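PDB 5J7R: putative Lipoprotein from Clostridium perfringens, which is of unknown function but carries a domain of the sporulation and spore germination family and is probably anchored to the cell membrane through a lipid. Local coordinates for residues 53-58 / 122-127; 144-149 / 155-160; 108-113 / 139-144. All coordinates share one frame; numbering follows the deposited sequence.

Contact 1: 53-58 / 122-127; sequences EILGQY and TQIPSI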
loop_
_atom_site.group_PDB
_atom_site.type_symbol
_atom_site.label_atom_id
_atom_site.label_comp_id
_atom_site.label_asym_id
_atom_site.label_seq_id
_atom_site.Cartn_x
_atom_site.Cartn_y
_atom_site.Cartn_z
ATOM N N GLU A 53 5.843 -5.389 -0.747
ATOM C CA GLU A 53 6.806 -5.439 -1.855
ATOM C C GLU A 53 6.719 -4.191 -2.688
ATOM O O GLU A 53 7.753 -3.665 -3.087
ATOM C CB GLU A 53 6.650 -6.664 -2.739
ATOM C CG GLU A 53 7.005 -7.952 -2.030
ATOM C CD GLU A 53 7.032 -9.168 -2.951
ATOM O OE1 GLU A 53 7.622 -10.212 -2.570
ATOM O OE2 GLU A 53 6.481 -9.083 -4.066
ATOM N N ILE A 54 5.510 -3.710 -2.966
ATOM C CA ILE A 54 5.417 -2.472 -3.762
ATOM C C ILE A 54 5.964 -1.280 -2.983
ATOM O O ILE A 54 6.573 -0.427 -3.581
ATOM C CB ILE A 54 4.087 -2.143 -4.488
ATOM C CG1 ILE A 54 2.974 -1.723 -3.549
ATOM C CG2 ILE A 54 3.718 -3.302 -5.381
ATOM C CD1 ILE A 54 1.768 -1.196 -4.300
ATOM N N LEU A 55 5.744 -1.233 -1.667
ATOM C CA LEU A 55 6.259 -0.140 -0.836
ATOM C C LEU A 55 7.783 -0.206 -0.775
ATOM O O LEU A 55 8.463 0.801 -0.988
ATOM C CB LEU A 55 5.686 -0.203 0.574
ATOM C CG LEU A 55 6.120 0.900 1.541
ATOM C CD1 LEU A 55 5.742 2.279 1.019
ATOM C CD2 LEU A 55 5.484 0.655 2.892
ATOM N N GLY A 56 8.310 -1.392 -0.489
ATOM C CA GLY A 56 9.750 -1.600 -0.428
ATOM C C GLY A 56 10.398 -1.225 -1.746
ATOM O O GLY A 56 11.433 -0.561 -1.789
ATOM N N GLN A 57 9.767 -1.639 -2.829
ATOM C CA GLN A 57 10.276 -1.346 -4.155
ATOM C C GLN A 57 10.335 0.164 -4.377
ATOM O O GLN A 57 11.295 0.669 -4.927
ATOM C CB GLN A 57 9.428 -2.060 -5.206
ATOM C CG GLN A 57 9.800 -1.766 -6.634
ATOM C CD GLN A 57 9.094 -2.689 -7.617
ATOM O OE1 GLN A 57 8.901 -3.881 -7.352
ATOM N NE2 GLN A 57 8.770 -2.162 -8.788
ATOM N N TYR A 58 9.292 0.870 -3.948
ATOM C CA TYR A 58 9.226 2.311 -4.083
ATOM C C TYR A 58 10.361 2.976 -3.278
ATOM O O TYR A 58 11.037 3.873 -3.781
ATOM C CB TYR A 58 7.868 2.820 -3.597
ATOM C CG TYR A 58 7.658 4.286 -3.795
ATOM C CD1 TYR A 58 7.151 4.775 -4.996
ATOM C CD2 TYR A 58 7.967 5.191 -2.791
ATOM C CE1 TYR A 58 6.947 6.125 -5.194
ATOM C CE2 TYR A 58 7.777 6.556 -2.984
ATOM C CZ TYR A 58 7.266 7.013 -4.180
ATOM O OH TYR A 58 7.065 8.347 -4.381
ATOM N N THR A 122 14.063 -1.721 6.682
ATOM C CA THR A 122 13.545 -2.308 7.930
ATOM C C THR A 122 12.395 -1.517 8.551
ATOM O O THR A 122 11.874 -1.897 9.597
ATOM C CB THR A 122 14.653 -2.575 8.959
ATOM O OG1 THR A 122 15.360 -1.359 9.235
ATOM C CG2 THR A 122 15.611 -3.624 8.432
ATOM N N GLN A 123 12.013 -0.404 7.928
ATOM C CA GLN A 123 10.852 0.358 8.385
ATOM C C GLN A 123 9.619 -0.504 8.121
ATOM O O GLN A 123 8.603 -0.349 8.779
ATOM C CB GLN A 123 10.714 1.699 7.652
ATOM C CG GLN A 123 11.557 2.829 8.208
ATOM C CD GLN A 123 11.496 4.124 7.384
ATOM O OE1 GLN A 123 11.302 5.213 7.938
ATOM N NE2 GLN A 123 11.660 4.021 6.077
ATOM N N ILE A 124 9.704 -1.375 7.117
ATOM C CA ILE A 124 8.611 -2.285 6.785
ATOM C C ILE A 124 8.757 -3.391 7.838
ATOM O O ILE A 124 9.717 -4.154 7.772
ATOM C CB ILE A 124 8.745 -2.812 5.346
ATOM C CG1 ILE A 124 8.656 -1.643 4.354
ATOM C CG2 ILE A 124 7.640 -3.818 5.053
ATOM C CD1 ILE A 124 8.914 -2.010 2.907
ATOM N N PRO A 125 7.816 -3.474 8.809
ATOM C CA PRO A 125 7.907 -4.448 9.927
ATOM C C PRO A 125 8.218 -5.890 9.562
ATOM O O PRO A 125 8.961 -6.557 10.284
ATOM C CB PRO A 125 6.521 -4.369 10.588
ATOM C CG PRO A 125 5.974 -3.053 10.181
ATOM C CD PRO A 125 6.497 -2.806 8.801
ATOM N N SER A 126 7.662 -6.361 8.454
ATOM C CA SER A 126 7.891 -7.736 8.005
ATOM C C SER A 126 9.352 -8.021 7.604
ATOM O O SER A 126 9.736 -9.168 7.482
ATOM C CB SER A 126 6.922 -8.084 6.857
ATOM O OG SER A 126 7.007 -7.141 5.800
ATOM N N ILE A 127 10.167 -6.980 7.442
ATOM C CA ILE A 127 11.558 -7.156 7.028
ATOM C C ILE A 127 12.535 -6.919 8.173
ATOM O O ILE A 127 12.480 -5.889 8.844
ATOM C CB ILE A 127 11.903 -6.211 5.856
ATOM C CG1 ILE A 127 10.910 -6.432 4.697
ATOM C CG2 ILE A 127 13.342 -6.447 5.397
ATOM C CD1 ILE A 127 11.036 -5.465 3.536
#

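Contact 2: 144-149 / 155-160; sequences GNFDIS and EDIPNL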
loop_
_atom_site.group_PDB
_atom_site.type_symbol
_atom_site.label_atom_id
_atom_site.label_comp_id
_atom_site.label_asym_id
_atom_site.label_seq_id
_atom_site.Cartn_x
_atom_site.Cartn_y
_atom_site.Cartn_z
ATOM N N GLY A 144 33.697 -3.248 -2.047
ATOM C CA GLY A 144 34.941 -3.976 -1.872
ATOM C C GLY A 144 35.273 -4.243 -0.406
ATOM O O GLY A 144 36.007 -5.186 -0.096
ATOM N N ASN A 145 34.711 -3.449 0.505
ATOM C CA ASN A 145 35.023 -3.600 1.945
ATOM C C ASN A 145 34.048 -4.408 2.810
ATOM O O ASN A 145 34.314 -4.624 3.990
ATOM C CB ASN A 145 35.155 -2.218 2.587
ATOM C CG ASN A 145 36.068 -1.277 1.797
ATOM O OD1 ASN A 145 37.272 -1.467 1.808
ATOM N ND2 ASN A 145 35.513 -0.222 1.171
ATOM N N PHE A 146 32.919 -4.824 2.254
ATOM C CA PHE A 146 31.924 -5.580 3.010
ATOM C C PHE A 146 31.407 -6.792 2.260
ATOM O O PHE A 146 31.123 -6.726 1.068
ATOM C CB PHE A 146 30.766 -4.676 3.445
ATOM C CG PHE A 146 31.128 -3.731 4.548
ATOM C CD1 PHE A 146 31.683 -2.493 4.271
ATOM C CD2 PHE A 146 30.921 -4.089 5.879
ATOM C CE1 PHE A 146 32.026 -1.627 5.292
ATOM C CE2 PHE A 146 31.262 -3.228 6.905
ATOM C CZ PHE A 146 31.817 -1.993 6.611
ATOM N N ASP A 147 31.283 -7.894 2.997
ATOM C CA ASP A 147 30.809 -9.158 2.459
ATOM C C ASP A 147 29.280 -9.211 2.484
ATOM O O ASP A 147 28.670 -9.238 3.558
ATOM C CB ASP A 147 31.396 -10.319 3.277
ATOM C CG ASP A 147 31.073 -11.690 2.690
ATOM O OD1 ASP A 147 30.502 -11.764 1.580
ATOM O OD2 ASP A 147 31.416 -12.704 3.338
ATOM N N ILE A 148 28.674 -9.203 1.296
ATOM C CA ILE A 148 27.200 -9.277 1.150
ATOM C C ILE A 148 26.810 -10.566 0.411
ATOM O O ILE A 148 25.872 -10.600 -0.379
ATOM C CB ILE A 148 26.582 -8.029 0.478
ATOM C CG1 ILE A 148 27.161 -7.790 -0.907
ATOM C CG2 ILE A 148 26.854 -6.807 1.349
ATOM C CD1 ILE A 148 26.354 -6.783 -1.693
ATOM N N SER A 149 27.554 -11.625 0.704
ATOM C CA SER A 149 27.350 -12.934 0.099
ATOM C C SER A 149 26.069 -13.603 0.591
ATOM O O SER A 149 25.449 -14.369 -0.152
ATOM C CB SER A 149 28.556 -13.836 0.406
ATOM O OG SER A 149 28.419 -15.115 -0.175
ATOM N N GLU A 155 22.784 -5.574 12.879
ATOM C CA GLU A 155 23.744 -6.227 13.791
ATOM C C GLU A 155 24.911 -6.925 13.087
ATOM O O GLU A 155 26.035 -6.913 13.578
ATOM C CB GLU A 155 23.028 -7.280 14.648
ATOM C CG GLU A 155 21.903 -6.748 15.522
ATOM C CD GLU A 155 22.382 -5.733 16.540
ATOM O OE1 GLU A 155 21.530 -5.120 17.216
ATOM O OE2 GLU A 155 23.611 -5.548 16.665
ATOM N N ASP A 156 24.626 -7.534 11.942
ATOM C CA ASP A 156 25.632 -8.267 11.174
ATOM C C ASP A 156 26.665 -7.426 10.414
ATOM O O ASP A 156 27.668 -7.975 9.985
ATOM C CB ASP A 156 24.910 -9.160 10.151
ATOM C CG ASP A 156 23.888 -10.103 10.792
ATOM O OD1 ASP A 156 24.138 -10.608 11.908
ATOM O OD2 ASP A 156 22.835 -10.348 10.154
ATOM N N ILE A 157 26.444 -6.119 10.256
ATOM C CA ILE A 157 27.369 -5.267 9.468
ATOM C C ILE A 157 28.842 -5.272 9.912
ATOM O O ILE A 157 29.721 -5.515 9.077
ATOM C CB ILE A 157 26.840 -3.816 9.293
ATOM C CG1 ILE A 157 25.512 -3.829 8.522
ATOM C CG2 ILE A 157 27.856 -2.960 8.537
ATOM C CD1 ILE A 157 24.855 -2.472 8.388
ATOM N N PRO A 158 29.128 -4.986 11.202
ATOM C CA PRO A 158 30.542 -5.011 11.646
ATOM C C PRO A 158 31.258 -6.356 11.402
ATOM O O PRO A 158 32.446 -6.369 11.081
ATOM C CB PRO A 158 30.443 -4.718 13.149
ATOM C CG PRO A 158 29.174 -3.955 13.304
ATOM C CD PRO A 158 28.230 -4.517 12.276
ATOM N N ASN A 159 30.523 -7.462 11.531
ATOM C CA ASN A 159 31.069 -8.812 11.327
ATOM C C ASN A 159 31.363 -9.156 9.864
ATOM O O ASN A 159 32.074 -10.119 9.591
ATOM C CB ASN A 159 30.092 -9.863 11.866
ATOM C CG ASN A 159 29.800 -9.697 13.347
ATOM O OD1 ASN A 159 30.399 -8.862 14.027
ATOM N ND2 ASN A 159 28.871 -10.500 13.856
ATOM N N LEU A 160 30.807 -8.384 8.932
ATOM C CA LEU A 160 30.992 -8.626 7.489
ATOM C C LEU A 160 32.122 -7.821 6.852
ATOM O O LEU A 160 32.264 -7.827 5.628
ATOM C CB LEU A 160 29.679 -8.313 6.750
ATOM C CG LEU A 160 28.467 -9.167 7.141
ATOM C CD1 LEU A 160 27.180 -8.600 6.552
ATOM C CD2 LEU A 160 28.659 -10.626 6.746
#

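Contact 3: 108-113 / 139-144; sequences TKEQAT and VDSLGG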
loop_
_atom_site.group_PDB
_atom_site.type_symbol
_atom_site.label_atom_id
_atom_site.label_comp_id
_atom_site.label_asym_id
_atom_site.label_seq_id
_atom_site.Cartn_x
_atom_site.Cartn_y
_atom_site.Cartn_z
ATOM N N THR A 108 34.110 3.553 4.784
ATOM C CA THR A 108 33.168 4.409 5.513
ATOM C C THR A 108 31.941 4.713 4.645
ATOM O O THR A 108 30.823 4.726 5.154
ATOM C CB THR A 108 33.823 5.698 6.073
ATOM O OG1 THR A 108 34.405 6.442 4.998
ATOM C CG2 THR A 108 34.898 5.327 7.094
ATOM N N LYS A 109 32.144 4.926 3.344
ATOM C CA LYS A 109 31.036 5.216 2.425
ATOM C C LYS A 109 30.192 3.954 2.214
ATOM O O LYS A 109 28.956 4.010 2.262
ATOM C CB LYS A 109 31.573 5.737 1.084
ATOM C CG LYS A 109 30.567 6.151 0.045
ATOM C CD LYS A 109 29.879 7.461 0.394
ATOM C CE LYS A 109 28.644 7.691 -0.522
ATOM N NZ LYS A 109 28.075 9.073 -0.556
ATOM N N GLU A 110 30.857 2.818 2.005
ATOM C CA GLU A 110 30.157 1.552 1.792
ATOM C C GLU A 110 29.346 1.162 3.024
ATOM O O GLU A 110 28.246 0.627 2.893
ATOM C CB GLU A 110 31.119 0.421 1.417
ATOM C CG GLU A 110 30.406 -0.902 1.124
ATOM C CD GLU A 110 31.323 -2.030 0.681
ATOM O OE1 GLU A 110 32.499 -1.990 1.052
ATOM O OE2 GLU A 110 30.856 -2.975 -0.009
ATOM N N GLN A 111 29.877 1.429 4.211
ATOM C CA GLN A 111 29.153 1.091 5.435
ATOM C C GLN A 111 27.891 1.951 5.567
ATOM O O GLN A 111 26.868 1.474 6.047
ATOM C CB GLN A 111 30.038 1.234 6.672
ATOM C CG GLN A 111 29.328 0.826 7.954
ATOM C CD GLN A 111 30.219 0.840 9.176
ATOM O OE1 GLN A 111 31.444 0.910 9.075
ATOM N NE2 GLN A 111 29.601 0.758 10.349
ATOM N N ALA A 112 27.970 3.207 5.137
ATOM C CA ALA A 112 26.820 4.116 5.200
ATOM C C ALA A 112 25.745 3.641 4.228
ATOM O O ALA A 112 24.556 3.706 4.527
ATOM C CB ALA A 112 27.240 5.538 4.880
ATOM N N THR A 113 26.174 3.154 3.067
ATOM C CA THR A 113 25.262 2.638 2.059
ATOM C C THR A 113 24.464 1.460 2.597
ATOM O O THR A 113 23.236 1.456 2.524
ATOM C CB THR A 113 26.016 2.200 0.794
ATOM O OG1 THR A 113 26.563 3.353 0.150
ATOM C CG2 THR A 113 25.087 1.479 -0.188
ATOM N N VAL A 139 26.632 -11.821 -5.032
ATOM C CA VAL A 139 27.878 -11.039 -5.125
ATOM C C VAL A 139 28.591 -10.939 -3.777
ATOM O O VAL A 139 27.954 -10.921 -2.717
ATOM C CB VAL A 139 27.657 -9.624 -5.692
ATOM C CG1 VAL A 139 27.345 -9.703 -7.176
ATOM C CG2 VAL A 139 26.564 -8.886 -4.927
ATOM N N ASP A 140 29.923 -10.887 -3.835
ATOM C CA ASP A 140 30.742 -10.797 -2.635
ATOM C C ASP A 140 30.692 -9.400 -2.013
ATOM O O ASP A 140 30.631 -9.289 -0.796
ATOM C CB ASP A 140 32.198 -11.219 -2.919
ATOM C CG ASP A 140 32.312 -12.644 -3.462
ATOM O OD1 ASP A 140 31.277 -13.333 -3.617
ATOM O OD2 ASP A 140 33.454 -13.076 -3.744
ATOM N N SER A 141 30.684 -8.346 -2.835
ATOM C CA SER A 141 30.679 -6.970 -2.311
ATOM C C SER A 141 30.309 -5.903 -3.347
ATOM O O SER A 141 30.531 -6.090 -4.543
ATOM C CB SER A 141 32.082 -6.642 -1.768
ATOM O OG SER A 141 32.128 -5.358 -1.163
ATOM N N LEU A 142 29.745 -4.788 -2.879
ATOM C CA LEU A 142 29.402 -3.666 -3.760
ATOM C C LEU A 142 30.587 -2.738 -3.921
ATOM O O LEU A 142 30.964 -2.385 -5.036
ATOM C CB LEU A 142 28.237 -2.839 -3.215
ATOM C CG LEU A 142 26.843 -3.438 -3.219
ATOM C CD1 LEU A 142 25.876 -2.429 -2.622
ATOM C CD2 LEU A 142 26.417 -3.814 -4.629
ATOM N N GLY A 143 31.146 -2.329 -2.784
ATOM C CA GLY A 143 32.280 -1.413 -2.731
ATOM C C GLY A 143 33.638 -2.047 -2.623
ATOM O O GLY A 143 34.612 -1.443 -3.027
ATOM N N GLY A 144 33.697 -3.248 -2.047
ATOM C CA GLY A 144 34.941 -3.976 -1.872
ATOM C C GLY A 144 35.273 -4.243 -0.406
ATOM O O GLY A 144 36.007 -5.186 -0.096
#

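Contact 1: 53-58 / 122-127
Leu55 and Gly56, on helix 51-65, receive the side chain of Ile124 from the turn that leads out of helix 107-121 in the beta-alpha-beta crossover between strands 92-97 and 129-134. The contact is small, 108 Å² in all, and buried, with no hydrogen bond across the two segments. Leu55 CD2 lies 4.2 Å from CG1 of Ile124; the two side chains pass alongside each other in opposite senses. Leu55 also packs on Leu21 and on Val49 of the second subunit, so this face of the helix serves the interior and the subunit interface together. One residue on, Gly56 presents bare backbone, and Ile124 comes down on it end first. Further along, Tyr58 packs on Ile54 of the second subunit. The approaching loop makes a type I turn from Ile124 to Ile127, closed by the bond from Ile127 N to Ile124 O at 2.9 Å, and is tied to the start of helix 51-65 by a hydrogen bond from Ser126 to Asp52. Within Ile124 the longer branch does the touching: CG1 stands anti to the carbonyl carbon and chi2 of 174° stretches the chain fully, which carries CD1 to 3.5 Å from Gly56 CA and equally close to Gly56 N.

Contact 2: 144-149 / 155-160
The carbonyl oxygen of Asp147 is set among aliphatic carbons of Leu160: CB, CG, CD1 and CD2 all lie close to it, CD1 nearest at 3.4 Å. The leucine packs chiefly alongside a peptide group, and Phe152 touches it from outside the contact. With CG anti to the carbonyl carbon (chi1 -62°), its isobutyl group lies over the Asp147 carbonyl. The Leu160 carbonyl makes the hydrogen bond of the contact, Asp147 N to Leu160 O at 2.8 Å, nearly straight at 170°. The same oxygen has Phe146 CA 3.5 Å away as a CH donor, so two neighbouring residues share one acceptor. Segment 144-149 belongs to the tail that follows strand 129-134, the last strand of the beta-alpha-beta crossover. The later piece of that tail, 155-160, comes back beside 144-149 near the C-terminus, without regular strand bonding between them; residues 155-159 have a helical backbone, and Leu160 N bonds to Ile157 O at 3.1 Å. Ile157 O also lies at the edge of the Phe146 ring, near its plane, 3.5 Å from CE2. The CG2 branch of Ile157 adds an apolar touch at 3.8 Å from Phe146 CE2, the two side chains passing at a slant. Beyond the contact, Phe146 packs on Glu110 and Leu114 and Ile157 on Glu115, so this tail piece is laid against helix 107-121. The side chain of Asp147 turns back on its own segment in an Asx turn: OD1 takes the N-H of Ser149 at 3.1 Å, met from above the carboxylate plane.

Contact 3: 108-113 / 139-144
Gly143 brings the loop backbone closest to the helix, its CA 5.8 Å from the CA of Glu110, and with Gly144 at a positive phi of 119° the chain bends round the glutamate's carboxylate. Glu110 reaches across as a stretched arm, CG anti to its backbone nitrogen and the chain extended beyond it. OE2 accepts the N-H of Gly143 at 2.9 Å, a moderately bent bond of 152° that comes in from well above the carboxylate plane, 71° out of it. The carboxylate therefore lies broadside to the loop, and its CD rests 3.6 Å from Gly143 CA, a close approach to a residue without a side chain. The other oxygen, OE1, bonds to the backbone N of Asn145, so each oxygen of this buried group holds a separate backbone N-H. Such donors would probably stabilise a negative charge. Ser141 OG stands 2.9 Å from Glu110 OE2, but the hydroxyl has further partners: it accepts from Gly144 N at 2.8 Å and is hydrogen-bonded to Phe146 O. Leu142 points toward the helix, its CB 4.1 Å from Glu110 OE2, and packs on Ile148. Elsewhere on the helix, Lys109 NZ bonds to Pro75 O and forms a salt bridge to Asp32 of the second subunit, on which Ala112 packs. The Ser141 bond to the N-H three residues on is an ST motif, placed where the tail after strand 129-134 turns past the first turns of the crossover helix 107-121.

How the contacts relate
Contacts 2 and 3 are neighbours, their centres 8 Å apart, and share Gly144. Besides the bonds from Glu110 and Ser141, Asp140 O bonds to Ile148 N, so both contacts help lay the C-terminal tail against helix 107-121. Contact 1 lies at the opposite end of that helix, where it joins the loop into strand 129-134 to helix 51-65; its centre is about 21 Å from the centre of each of the others. Along the chain, the segments of contacts 1 and 3 alternate, and contact 2 comes last. Contacts 1 and 3 both border the second subunit, so both ends of helix 107-121 lie near the subunit interface.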